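Local coordinates for protein HTH-type transcriptional activator AmpR (PDB 3KOS) that regulates transcription of the AmpC beta-lactamase gene as a LysR-family DNA-binding protein, of which this chain is the effector-binding domain, at residues A[49-54]-A[108-113]; A[134-137]-A[141-144]; A[20-25]-A[180-185]; A[83-88]-A[116-121]; A[32-37]-A[200-205]. All coordinates share one frame; numbering follows the deposited sequence.

The five contacts are spread over the two lobes of a LysR effector-binding domain. Interaction 3 lies near the centre of the chain and grips the sulfonate of a MES molecule between T21 and Y182; R51 of interaction 1 comes about 4 Å from a MES, nearest atoms counted. Interactions 1 and 2 adjoin through neighbouring strands 106-109 and 133-136, with R108 O and F136 N 2.8 Å apart, and N49 ND2 lies 2.8 Å from D137 OD2. Interactions 3 and 5 both use helix 20-37. Interaction 4 joins a helix and a strand in one lobe, whereas interaction 5 pairs helices in the other; their centres are about 33 Å apart.

Interaction 1 of 5, residues A[49-54]-A[108-113]; sequences NNRVDP and RSYRRD
R51 meets Y110 across the gap between the two lobes, and N49, two residues earlier, prepares the meeting. The carbonyl of N49 takes a hydrogen bond from R51 NH1, with N49 O 2.8 Å from R51 NH1 and close to the guanidinium plane. NH1 also has a weak bond to D137 O, which ties the loop to the far lobe. R51 itself suits the task because its long chain, bent at chi2 (79°), turns the head back over N49 O while NH2 still reaches the tyrosine. R51 CZ stands over one face of the Y110 ring, 4.3 Å from its centroid, a cation-pi contact in which the guanidinium is tilted 66° from the ring plane. NH2 is the touching atom, over the CG side of the ring face, with Y110 CB near the guanidinium plane at its edge. R51 NH2 also donates to water 1, 2.7 Å from the water oxygen; the same water accepts from Y110 N at 3.1 Å. The hydroxyl of Y110 bonds T47 O of the second subunit. The ring's electron-rich face, the water and N49 O all favour a positive charge, and should hold the guanidinium at the edge of the interlobe cleft.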
# COMPACT_ATOMS: atom_id res chain seq x y z
N ASN A 49 2.76 1.07 6.82
CA ASN A 49 3.37 1.89 5.78
C ASN A 49 4.65 2.58 6.25
O ASN A 49 4.97 3.69 5.82
CB ASN A 49 2.36 2.90 5.21
CG ASN A 49 1.92 3.95 6.22
OD1 ASN A 49 2.28 3.90 7.40
ND2 ASN A 49 1.13 4.92 5.76
N ASN A 50 5.38 1.89 7.13
CA ASN A 50 6.63 2.39 7.68
C ASN A 50 6.49 3.43 8.78
O ASN A 50 7.47 3.80 9.41
CB ASN A 50 7.57 2.92 6.60
CG ASN A 50 9.01 2.53 6.86
OD1 ASN A 50 9.30 1.35 7.05
ND2 ASN A 50 9.91 3.50 6.88
N ARG A 51 5.27 3.91 8.98
CA ARG A 51 4.95 4.76 10.14
C ARG A 51 4.15 3.91 11.08
O ARG A 51 2.97 3.61 10.82
CB ARG A 51 4.13 5.99 9.75
CG ARG A 51 4.88 6.99 8.93
CD ARG A 51 4.94 6.52 7.49
NE ARG A 51 5.45 7.57 6.61
CZ ARG A 51 5.61 7.41 5.31
NH1 ARG A 51 5.30 6.26 4.73
NH2 ARG A 51 6.10 8.41 4.58
N VAL A 52 4.79 3.51 12.16
CA VAL A 52 4.21 2.53 13.04
C VAL A 52 4.75 2.72 14.45
O VAL A 52 5.87 3.19 14.64
CB VAL A 52 4.52 1.10 12.54
CG1 VAL A 52 6.02 0.86 12.54
CG2 VAL A 52 3.78 0.06 13.36
N ASP A 53 3.92 2.37 15.42
CA ASP A 53 4.28 2.47 16.82
C ASP A 53 4.18 1.07 17.40
O ASP A 53 3.09 0.60 17.73
CB ASP A 53 3.29 3.39 17.54
CG ASP A 53 3.67 3.66 18.98
OD1 ASP A 53 4.27 2.76 19.62
OD2 ASP A 53 3.36 4.76 19.48
N PRO A 54 5.33 0.38 17.51
CA PRO A 54 5.34 -1.01 17.95
C PRO A 54 4.67 -1.20 19.31
O PRO A 54 3.91 -2.16 19.49
CB PRO A 54 6.83 -1.34 18.07
CG PRO A 54 7.54 -0.32 17.30
CD PRO A 54 6.68 0.90 17.22
N ARG A 108 7.20 9.81 -5.96
CA ARG A 108 8.20 9.63 -4.91
C ARG A 108 7.56 9.31 -3.56
O ARG A 108 6.34 9.40 -3.41
CB ARG A 108 9.08 10.88 -4.78
CG ARG A 108 8.35 12.11 -4.30
CD ARG A 108 9.35 13.14 -3.81
NE ARG A 108 8.75 14.43 -3.49
CZ ARG A 108 8.18 14.74 -2.33
NH1 ARG A 108 8.10 13.85 -1.36
NH2 ARG A 108 7.67 15.95 -2.15
N SER A 109 8.38 8.91 -2.60
CA SER A 109 7.91 8.67 -1.24
C SER A 109 7.85 10.00 -0.49
O SER A 109 8.10 11.05 -1.07
CB SER A 109 8.86 7.73 -0.50
OG SER A 109 10.00 8.47 -0.07
N TYR A 110 7.54 9.93 0.80
CA TYR A 110 7.52 11.13 1.64
C TYR A 110 8.90 11.77 1.83
O TYR A 110 8.99 12.83 2.45
CB TYR A 110 6.93 10.82 3.00
CG TYR A 110 5.42 10.81 3.05
CD1 TYR A 110 4.66 10.12 2.12
CD2 TYR A 110 4.74 11.48 4.07
CE1 TYR A 110 3.27 10.10 2.18
CE2 TYR A 110 3.36 11.47 4.15
CZ TYR A 110 2.63 10.77 3.20
OH TYR A 110 1.25 10.76 3.28
N ARG A 111 9.95 11.14 1.33
CA ARG A 111 11.27 11.77 1.31
C ARG A 111 11.44 12.72 0.13
O ARG A 111 11.52 12.31 -1.04
CB ARG A 111 12.38 10.72 1.29
CG ARG A 111 13.73 11.33 0.97
CD ARG A 111 14.81 10.71 1.81
NE ARG A 111 16.06 11.45 1.69
CZ ARG A 111 17.19 11.07 2.28
NH1 ARG A 111 17.19 9.97 3.01
NH2 ARG A 111 18.30 11.79 2.14
N ARG A 112 11.56 14.01 0.45
CA ARG A 112 11.44 15.07 -0.55
C ARG A 112 12.55 15.14 -1.60
O ARG A 112 12.34 15.70 -2.68
CB ARG A 112 11.30 16.43 0.15
N ASP A 113 13.72 14.60 -1.30
CA ASP A 113 14.85 14.80 -2.20
C ASP A 113 15.31 13.56 -2.97
O ASP A 113 16.40 13.55 -3.53
CB ASP A 113 16.03 15.42 -1.44
CG ASP A 113 16.53 14.54 -0.31
OD1 ASP A 113 15.97 13.44 -0.11
OD2 ASP A 113 17.49 14.94 0.39
O HOH W 1 6.88 7.27 2.22

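Interaction 2 of 5, residues A[134-137]-A[141-144]; sequences MVFD and TMLE
F136, on strand 133-136, packs against M142 in a beta-alpha unit: the strand runs into a short turn, and helix 139-147 folds back over the phenylalanine. The ring lies with one face against the start of the helix. M142 CA sits above that face in a CH-pi contact, 3.8 Å from the ring centroid and 16° off its normal. The side chain of selenomethionine M142 follows the ring: CB is 3.7 Å from F136 CG, and CG of M142 leans over CD2. With M142 CG anti to the backbone N (chi1 180°), the chain is extended until it bends at chi3, which brings CE back near F136 CB. T141 comes from another side, its CG2 meeting the ring edge near the plane, 3.8 Å from F136 CD1. A flat aromatic suits this place, since one face can fill against backbone and aliphatic carbons while the edge accepts a methyl. All three residues are buried, and L107 of strand 106-109 lines the same group. The second subunit lies alongside: V135 makes backbone hydrogen bonds with it, and its T47 is bonded to D137 OD1, so the unit belongs to the dimer interface. Water 2 bridges the two segments, donating to D137 OD1 at 2.7 Å and hydrogen-bonded to T141 OG1, also at 2.7 Å.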
# COMPACT_ATOMS: atom_id res chain seq x y z
N MSE A 134 3.74 13.33 -7.45
CA MSE A 134 2.78 12.69 -6.55
C MSE A 134 3.55 11.93 -5.49
O MSE A 134 4.57 11.31 -5.79
CB MSE A 134 1.86 11.75 -7.33
CG MSE A 134 1.36 12.38 -8.63
SE MSE A 134 0.06 11.23 -9.54
CE MSE A 134 -1.39 11.73 -8.37
N VAL A 135 3.06 11.99 -4.26
CA VAL A 135 3.79 11.51 -3.09
C VAL A 135 3.11 10.30 -2.47
O VAL A 135 1.91 10.32 -2.24
CB VAL A 135 3.88 12.64 -2.04
CG1 VAL A 135 4.57 12.14 -0.77
CG2 VAL A 135 4.62 13.84 -2.63
N PHE A 136 3.88 9.25 -2.17
CA PHE A 136 3.31 7.98 -1.72
C PHE A 136 3.84 7.50 -0.37
O PHE A 136 5.04 7.52 -0.12
CB PHE A 136 3.58 6.90 -2.76
CG PHE A 136 2.89 7.16 -4.06
CD1 PHE A 136 1.63 6.64 -4.30
CD2 PHE A 136 3.47 7.98 -5.01
CE1 PHE A 136 0.97 6.90 -5.49
CE2 PHE A 136 2.81 8.25 -6.21
CZ PHE A 136 1.57 7.71 -6.45
N ASP A 137 2.92 7.03 0.48
CA ASP A 137 3.29 6.49 1.78
C ASP A 137 3.90 5.10 1.63
O ASP A 137 4.67 4.66 2.49
CB ASP A 137 2.07 6.42 2.70
CG ASP A 137 1.00 5.44 2.19
OD1 ASP A 137 0.74 5.40 0.97
OD2 ASP A 137 0.41 4.73 3.03
N THR A 141 1.95 1.01 -3.38
CA THR A 141 0.97 1.90 -4.01
C THR A 141 1.62 2.72 -5.13
O THR A 141 1.04 2.89 -6.21
CB THR A 141 0.37 2.86 -2.96
OG1 THR A 141 -0.23 2.07 -1.91
CG2 THR A 141 -0.69 3.78 -3.58
N MSE A 142 2.82 3.22 -4.89
CA MSE A 142 3.53 3.98 -5.91
C MSE A 142 3.69 3.18 -7.21
O MSE A 142 3.52 3.72 -8.31
CB MSE A 142 4.91 4.41 -5.41
CG MSE A 142 5.68 5.20 -6.43
SE MSE A 142 7.57 5.42 -5.89
CE MSE A 142 7.33 6.24 -4.13
N LEU A 143 4.05 1.90 -7.09
CA LEU A 143 4.30 1.07 -8.28
C LEU A 143 3.02 0.68 -9.00
O LEU A 143 3.04 0.39 -10.20
CB LEU A 143 5.14 -0.17 -7.94
CG LEU A 143 6.65 0.01 -8.13
CD1 LEU A 143 7.01 0.15 -9.60
CD2 LEU A 143 7.19 1.20 -7.33
N GLU A 144 1.90 0.66 -8.28
CA GLU A 144 0.61 0.50 -8.94
C GLU A 144 0.36 1.71 -9.83
O GLU A 144 -0.06 1.56 -10.98
CB GLU A 144 -0.53 0.32 -7.93
CG GLU A 144 -0.50 -1.03 -7.24
CD GLU A 144 -0.60 -2.19 -8.22
OE1 GLU A 144 0.35 -3.01 -8.28
OE2 GLU A 144 -1.62 -2.27 -8.94
O HOH W 2 -1.15 3.76 -0.02

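Interaction 3 of 5, residues A[20-25]-A[180-185]; sequences GTFAIG and GSYWIT. With MES (2-(N-morpholino)-ethanesulfonic acid), chain B.
F22 swings its ring toward Y182 with CG trans to the main-chain N (chi1 -172°), while Y182 has CG opposite its carbonyl carbon (chi1 -69°), which carries the phenol off the strand toward the helix. The side chains run antiparallel alongside one another. F22 CD2 lies over one face of the tyrosine, 3.6 Å from Y182 CG, and the rings meet obliquely, centroids 5.3 Å apart and planes at 48°. Beside them T21 presents its methyl, CG2, 3.4 Å from Y182 OH. The contact joins the first turn of helix 20-37 to strand 181-187, neighbour of strands 61-66 and 73-86 in the mixed sheet. In the two-lobed LysR effector domain, as in periplasmic binding proteins, helices opening at the cleft commonly offer their N-terminal turns to a ligand. Here a MES, probably from the crystallisation liquor, occupies that place. T21 OG1 donates to MES O2S at 2.7 Å, and Y182 OH donates to MES O3S at 2.7 Å, the oxygen lying at the ring edge near its plane. The MES is also hydrogen-bonded to S139 OG, from the first turn of helix 139-147, and the starts of both helices would probably favour the negative charge of the sulfonate.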
# COMPACT_ATOMS: atom_id res chain seq x y z
N GLY A 20 4.76 -2.85 4.12
CA GLY A 20 4.08 -3.62 3.10
C GLY A 20 4.98 -3.98 1.93
O GLY A 20 4.90 -5.09 1.38
N THR A 21 5.82 -3.04 1.54
CA THR A 21 6.72 -3.24 0.42
C THR A 21 7.60 -4.46 0.63
O THR A 21 7.81 -5.27 -0.28
CB THR A 21 7.57 -1.99 0.17
OG1 THR A 21 6.69 -0.89 -0.15
CG2 THR A 21 8.53 -2.21 -0.98
N PHE A 22 8.13 -4.60 1.84
CA PHE A 22 8.95 -5.77 2.18
C PHE A 22 8.14 -7.06 2.26
O PHE A 22 8.63 -8.12 1.88
CB PHE A 22 9.68 -5.54 3.49
CG PHE A 22 10.71 -6.60 3.83
CD1 PHE A 22 10.36 -7.69 4.60
CD2 PHE A 22 12.02 -6.48 3.39
CE1 PHE A 22 11.30 -8.66 4.93
CE2 PHE A 22 12.97 -7.45 3.72
CZ PHE A 22 12.60 -8.54 4.48
N ALA A 23 6.92 -6.98 2.79
CA ALA A 23 6.07 -8.16 2.87
C ALA A 23 5.82 -8.73 1.48
O ALA A 23 5.97 -9.93 1.24
CB ALA A 23 4.74 -7.80 3.56
N ILE A 24 5.44 -7.86 0.55
CA ILE A 24 5.11 -8.31 -0.80
C ILE A 24 6.36 -8.72 -1.59
O ILE A 24 6.36 -9.72 -2.31
CB ILE A 24 4.36 -7.20 -1.59
CG1 ILE A 24 3.03 -6.86 -0.91
CG2 ILE A 24 4.12 -7.64 -3.02
CD1 ILE A 24 2.10 -8.07 -0.69
N GLY A 25 7.42 -7.93 -1.44
CA GLY A 25 8.57 -8.09 -2.31
C GLY A 25 9.60 -9.08 -1.81
O GLY A 25 10.48 -9.49 -2.56
N GLY A 180 18.53 4.18 2.34
CA GLY A 180 18.04 3.36 3.44
C GLY A 180 18.05 1.89 3.08
O GLY A 180 18.22 1.53 1.91
N SER A 181 17.87 1.03 4.08
CA SER A 181 17.83 -0.42 3.88
C SER A 181 16.66 -1.00 4.66
O SER A 181 15.93 -0.28 5.31
CB SER A 181 19.13 -1.07 4.38
OG SER A 181 20.25 -0.53 3.71
N TYR A 182 16.50 -2.32 4.60
CA TYR A 182 15.47 -2.95 5.42
C TYR A 182 16.09 -3.53 6.68
O TYR A 182 17.14 -4.17 6.63
CB TYR A 182 14.68 -4.01 4.63
CG TYR A 182 13.82 -3.36 3.56
CD1 TYR A 182 12.62 -2.72 3.89
CD2 TYR A 182 14.21 -3.36 2.23
CE1 TYR A 182 11.84 -2.10 2.93
CE2 TYR A 182 13.43 -2.73 1.25
CZ TYR A 182 12.25 -2.11 1.60
OH TYR A 182 11.47 -1.48 0.64
N TRP A 183 15.43 -3.27 7.81
CA TRP A 183 15.91 -3.69 9.12
C TRP A 183 14.80 -4.39 9.89
O TRP A 183 13.62 -4.15 9.64
CB TRP A 183 16.31 -2.46 9.94
CG TRP A 183 17.42 -1.67 9.34
CD1 TRP A 183 17.33 -0.76 8.33
CD2 TRP A 183 18.80 -1.70 9.74
NE1 TRP A 183 18.57 -0.22 8.07
CE2 TRP A 183 19.49 -0.79 8.92
CE3 TRP A 183 19.51 -2.42 10.71
CZ2 TRP A 183 20.86 -0.56 9.03
CZ3 TRP A 183 20.88 -2.20 10.82
CH2 TRP A 183 21.53 -1.28 9.99
N ILE A 184 15.18 -5.24 10.83
CA ILE A 184 14.21 -5.74 11.80
C ILE A 184 14.56 -5.14 13.18
O ILE A 184 15.71 -5.13 13.58
CB ILE A 184 14.17 -7.29 11.84
CG1 ILE A 184 13.03 -7.78 12.74
CG2 ILE A 184 15.53 -7.87 12.24
CD1 ILE A 184 12.65 -9.26 12.52
N THR A 185 13.56 -4.62 13.88
CA THR A 185 13.83 -3.88 15.11
C THR A 185 12.96 -4.33 16.27
O THR A 185 11.79 -4.69 16.09
CB THR A 185 13.72 -2.34 14.91
OG1 THR A 185 12.35 -1.95 14.71
CG2 THR A 185 14.53 -1.90 13.70
O1 MES B . 11.07 7.02 3.70
C2 MES B . 10.92 6.89 2.31
C3 MES B . 10.64 5.44 1.89
N4 MES B . 9.65 4.77 2.77
C5 MES B . 8.98 5.72 3.69
C6 MES B . 10.01 6.54 4.48
C7 MES B . 8.68 3.87 2.07
C8 MES B . 9.20 2.46 2.13
S MES B . 8.99 1.39 1.19
O1S MES B . 9.76 1.77 -0.19
O2S MES B . 7.39 1.45 1.07
O3S MES B . 9.57 0.07 1.83

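Interaction 4 of 5, residues A[83-88]-A[116-121]; sequences MSPLCS and ALWMQT. Unlike the reference sequence in segment 116-121: T121 (reference Ala).
The carbonyl oxygen of T175 accepts hydrogen bonds from both S84 OG and W118 NE1, tying strand to helix through a loop residue. The two donors themselves are not partners: S84 OG and W118 NE1 lie 4.2 Å apart. Fixing the indole N-H in this way helps set the rotation of W118, whose broad face is then offered to P85. Proline suits the place because its rigid ring presents the CG-CD edge, two CH2 groups, to the indole face. P85 CG stands 3.5 Å from the centroid of the six-membered ring, 10° off the normal, a CH-pi contact, and P85 CD presses closer still, 3.3 Å from W118 CE2. W118 also touches I154 on strand 153-156. On the helix, L117 O takes two bonds, from T121 N at 3.0 Å and T121 OG1 at 2.9 Å, which arrive from opposite faces of its carbonyl plane. T121 is a threonine where the reference sequence has alanine. The axes of strand 83-86 and helix 116-121 pass 9.8 Å apart at 95°, so the helix crosses the strand almost at right angles. The arrangement is that of an alpha-beta sandwich, with one helix of the lobe packed by its tryptophan across the end of a sheet strand.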
# COMPACT_ATOMS: atom_id res chain seq x y z
N MSE A 83 17.67 2.07 -4.82
CA MSE A 83 16.55 2.61 -5.60
C MSE A 83 16.96 3.10 -6.97
O MSE A 83 18.06 3.63 -7.17
CB MSE A 83 15.91 3.77 -4.86
CG MSE A 83 15.39 3.39 -3.50
SE MSE A 83 14.67 4.96 -2.58
CE MSE A 83 15.02 6.30 -3.93
N SER A 84 16.05 2.95 -7.93
CA SER A 84 16.29 3.39 -9.29
C SER A 84 14.94 3.73 -9.92
O SER A 84 13.90 3.29 -9.43
CB SER A 84 16.99 2.26 -10.06
OG SER A 84 17.55 2.72 -11.27
N PRO A 85 14.94 4.54 -10.98
CA PRO A 85 13.67 4.85 -11.65
C PRO A 85 13.00 3.58 -12.18
O PRO A 85 13.69 2.67 -12.62
CB PRO A 85 14.09 5.75 -12.80
CG PRO A 85 15.28 6.48 -12.26
CD PRO A 85 16.02 5.45 -11.42
N LEU A 86 11.68 3.55 -12.12
CA LEU A 86 10.90 2.41 -12.58
C LEU A 86 9.65 2.95 -13.25
O LEU A 86 9.00 3.83 -12.70
CB LEU A 86 10.48 1.54 -11.39
CG LEU A 86 11.61 0.84 -10.64
CD1 LEU A 86 11.09 0.31 -9.31
CD2 LEU A 86 12.20 -0.29 -11.48
N CYS A 87 9.31 2.43 -14.42
CA CYS A 87 8.16 2.95 -15.14
C CYS A 87 7.54 1.90 -16.06
O CYS A 87 8.10 0.81 -16.23
CB CYS A 87 8.54 4.20 -15.94
SG CYS A 87 9.74 3.84 -17.25
N SER A 88 6.37 2.21 -16.61
CA SER A 88 5.71 1.27 -17.51
C SER A 88 6.53 1.14 -18.78
O SER A 88 7.27 2.05 -19.14
CB SER A 88 4.31 1.75 -17.85
OG SER A 88 4.35 2.97 -18.57
N ALA A 116 15.96 14.55 -6.58
CA ALA A 116 17.12 15.44 -6.61
C ALA A 116 18.40 14.63 -6.47
O ALA A 116 19.37 14.84 -7.19
CB ALA A 116 17.02 16.49 -5.50
N LEU A 117 18.39 13.67 -5.55
CA LEU A 117 19.58 12.86 -5.29
C LEU A 117 19.90 11.91 -6.44
O LEU A 117 21.07 11.77 -6.81
CB LEU A 117 19.45 12.09 -3.97
CG LEU A 117 19.40 13.01 -2.75
CD1 LEU A 117 18.94 12.27 -1.50
CD2 LEU A 117 20.76 13.68 -2.51
N TRP A 118 18.89 11.27 -7.02
CA TRP A 118 19.18 10.38 -8.15
C TRP A 118 19.71 11.15 -9.36
O TRP A 118 20.70 10.74 -9.97
CB TRP A 118 17.96 9.53 -8.55
CG TRP A 118 18.32 8.45 -9.50
CD1 TRP A 118 18.79 7.21 -9.20
CD2 TRP A 118 18.27 8.53 -10.93
NE1 TRP A 118 19.03 6.50 -10.35
CE2 TRP A 118 18.72 7.29 -11.43
CE3 TRP A 118 17.88 9.52 -11.83
CZ2 TRP A 118 18.80 7.02 -12.79
CZ3 TRP A 118 17.96 9.25 -13.19
CH2 TRP A 118 18.41 8.02 -13.65
N MSE A 119 19.04 12.24 -9.71
CA MSE A 119 19.48 13.10 -10.80
C MSE A 119 20.91 13.57 -10.56
O MSE A 119 21.75 13.50 -11.45
CB MSE A 119 18.55 14.31 -10.96
CG MSE A 119 17.17 13.97 -11.50
SE MSE A 119 17.28 13.18 -13.29
CE MSE A 119 15.36 12.86 -13.63
N GLN A 120 21.17 14.06 -9.36
CA GLN A 120 22.51 14.54 -8.99
C GLN A 120 23.56 13.45 -9.22
O GLN A 120 24.63 13.71 -9.78
CB GLN A 120 22.50 15.00 -7.53
CG GLN A 120 23.85 15.45 -6.99
CD GLN A 120 23.80 15.85 -5.52
OE1 GLN A 120 23.63 15.02 -4.62
NE2 GLN A 120 23.95 17.15 -5.26
N THR A 121 23.24 12.22 -8.83
CA THR A 121 24.15 11.08 -8.97
C THR A 121 24.48 10.76 -10.42
O THR A 121 25.60 10.35 -10.73
CB THR A 121 23.56 9.82 -8.29
OG1 THR A 121 23.41 10.07 -6.89
CG2 THR A 121 24.44 8.61 -8.50

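Interaction 5 of 5, residues A[32-37]-A[200-205]; sequences SDFKRS and SRWLTG
W202 carries the contact between helices 194-209 and 20-37, reaching D33 and F34 from a segment whose other face looks inward. S200 begins the segment on that inner face, its OG bonded to Y61 OH and M196 O. Its carbonyl O is held twice from the next turn, by T204 N and by T204 OG1, the latter at 2.9 Å. W202 itself has CG anti to the main-chain N (chi1 164°), which extends the indole toward helix 20-37. W202 NE1 donates to D33 OD2 at 2.9 Å; the bond is nearly straight and D33 OD2 lies near the indole plane, but the oxygen is met on its anti side, out of the carboxylate plane. Over one face of the six-membered ring sits F34 CB, 3.5 Å from the centroid and 10° off the normal, a CH-pi contact. F34 CD1 then comes 3.7 Å from W202 CD2, the two rings meeting obliquely. L203, the next residue, packs on L78 of the sheet, and F34 has an edge-to-face partner in F199. The short helical segments cross at 133°, with axes 10.7 Å apart. Tryptophan suits the seam because it fills the hydrophobic interior while its N-H reaches a polar rim; that bond probably favours a charged D33 and fixes the turn of the indole.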
# COMPACT_ATOMS: atom_id res chain seq x y z
N SER A 32 6.72 -19.91 3.67
CA SER A 32 6.58 -21.36 3.77
C SER A 32 7.90 -21.99 4.21
O SER A 32 7.89 -23.02 4.88
CB SER A 32 6.06 -21.98 2.46
OG SER A 32 7.04 -21.90 1.44
N ASP A 33 9.02 -21.37 3.85
CA ASP A 33 10.32 -21.85 4.32
C ASP A 33 10.44 -21.64 5.83
O ASP A 33 11.00 -22.48 6.53
CB ASP A 33 11.47 -21.16 3.60
CG ASP A 33 12.81 -21.80 3.92
OD1 ASP A 33 13.01 -22.97 3.53
OD2 ASP A 33 13.67 -21.15 4.56
N PHE A 34 9.93 -20.51 6.33
CA PHE A 34 9.91 -20.29 7.78
C PHE A 34 9.07 -21.36 8.46
O PHE A 34 9.46 -21.91 9.49
CB PHE A 34 9.36 -18.92 8.16
CG PHE A 34 9.20 -18.73 9.65
CD1 PHE A 34 10.32 -18.66 10.47
CD2 PHE A 34 7.95 -18.67 10.23
CE1 PHE A 34 10.20 -18.52 11.85
CE2 PHE A 34 7.81 -18.51 11.62
CZ PHE A 34 8.94 -18.43 12.42
N LYS A 35 7.91 -21.65 7.89
CA LYS A 35 7.01 -22.65 8.45
C LYS A 35 7.69 -24.03 8.47
O LYS A 35 7.56 -24.78 9.44
CB LYS A 35 5.70 -22.72 7.67
N ARG A 36 8.41 -24.34 7.40
CA ARG A 36 9.19 -25.58 7.33
C ARG A 36 10.19 -25.69 8.48
O ARG A 36 10.29 -26.73 9.13
CB ARG A 36 9.92 -25.70 6.00
CG ARG A 36 10.86 -26.91 5.94
CD ARG A 36 11.63 -27.00 4.63
NE ARG A 36 12.45 -28.22 4.61
CZ ARG A 36 13.71 -28.28 5.04
NH1 ARG A 36 14.31 -27.19 5.51
NH2 ARG A 36 14.37 -29.44 5.00
N SER A 37 10.93 -24.62 8.74
CA SER A 37 11.97 -24.66 9.77
C SER A 37 11.46 -24.56 11.20
O SER A 37 12.07 -25.11 12.10
CB SER A 37 13.01 -23.56 9.53
OG SER A 37 13.76 -23.81 8.36
N SER A 200 14.37 -14.27 13.67
CA SER A 200 15.46 -13.39 13.23
C SER A 200 16.59 -14.17 12.59
O SER A 200 17.12 -13.77 11.56
CB SER A 200 16.04 -12.60 14.40
OG SER A 200 15.10 -11.68 14.88
N ARG A 201 16.97 -15.27 13.23
CA ARG A 201 18.04 -16.10 12.68
C ARG A 201 17.63 -16.68 11.33
O ARG A 201 18.43 -16.71 10.39
CB ARG A 201 18.43 -17.24 13.64
CG ARG A 201 19.12 -16.78 14.91
CD ARG A 201 19.92 -17.92 15.57
NE ARG A 201 19.10 -19.11 15.83
CZ ARG A 201 18.63 -19.46 17.03
NH1 ARG A 201 18.90 -18.72 18.10
NH2 ARG A 201 17.90 -20.56 17.15
N TRP A 202 16.40 -17.16 11.24
CA TRP A 202 15.92 -17.73 9.99
C TRP A 202 15.96 -16.70 8.86
O TRP A 202 16.42 -16.99 7.75
CB TRP A 202 14.49 -18.24 10.13
CG TRP A 202 13.86 -18.47 8.79
CD1 TRP A 202 14.05 -19.55 7.97
CD2 TRP A 202 12.95 -17.60 8.11
NE1 TRP A 202 13.32 -19.40 6.82
CE2 TRP A 202 12.64 -18.21 6.87
CE3 TRP A 202 12.37 -16.36 8.42
CZ2 TRP A 202 11.77 -17.63 5.95
CZ3 TRP A 202 11.51 -15.78 7.49
CH2 TRP A 202 11.22 -16.41 6.28
N LEU A 203 15.46 -15.50 9.14
CA LEU A 203 15.32 -14.48 8.09
C LEU A 203 16.68 -13.97 7.60
O LEU A 203 16.94 -13.94 6.40
CB LEU A 203 14.43 -13.33 8.57
CG LEU A 203 14.11 -12.23 7.55
CD1 LEU A 203 13.61 -12.82 6.23
CD2 LEU A 203 13.09 -11.27 8.13
N THR A 204 17.55 -13.57 8.51
CA THR A 204 18.87 -13.14 8.10
C THR A 204 19.58 -14.29 7.37
O THR A 204 20.32 -14.08 6.41
CB THR A 204 19.71 -12.63 9.28
OG1 THR A 204 19.73 -13.63 10.30
CG2 THR A 204 19.12 -11.36 9.86
N GLY A 205 19.31 -15.51 7.80
CA GLY A 205 19.91 -16.67 7.17
C GLY A 205 19.41 -16.91 5.76
O GLY A 205 20.19 -17.17 4.84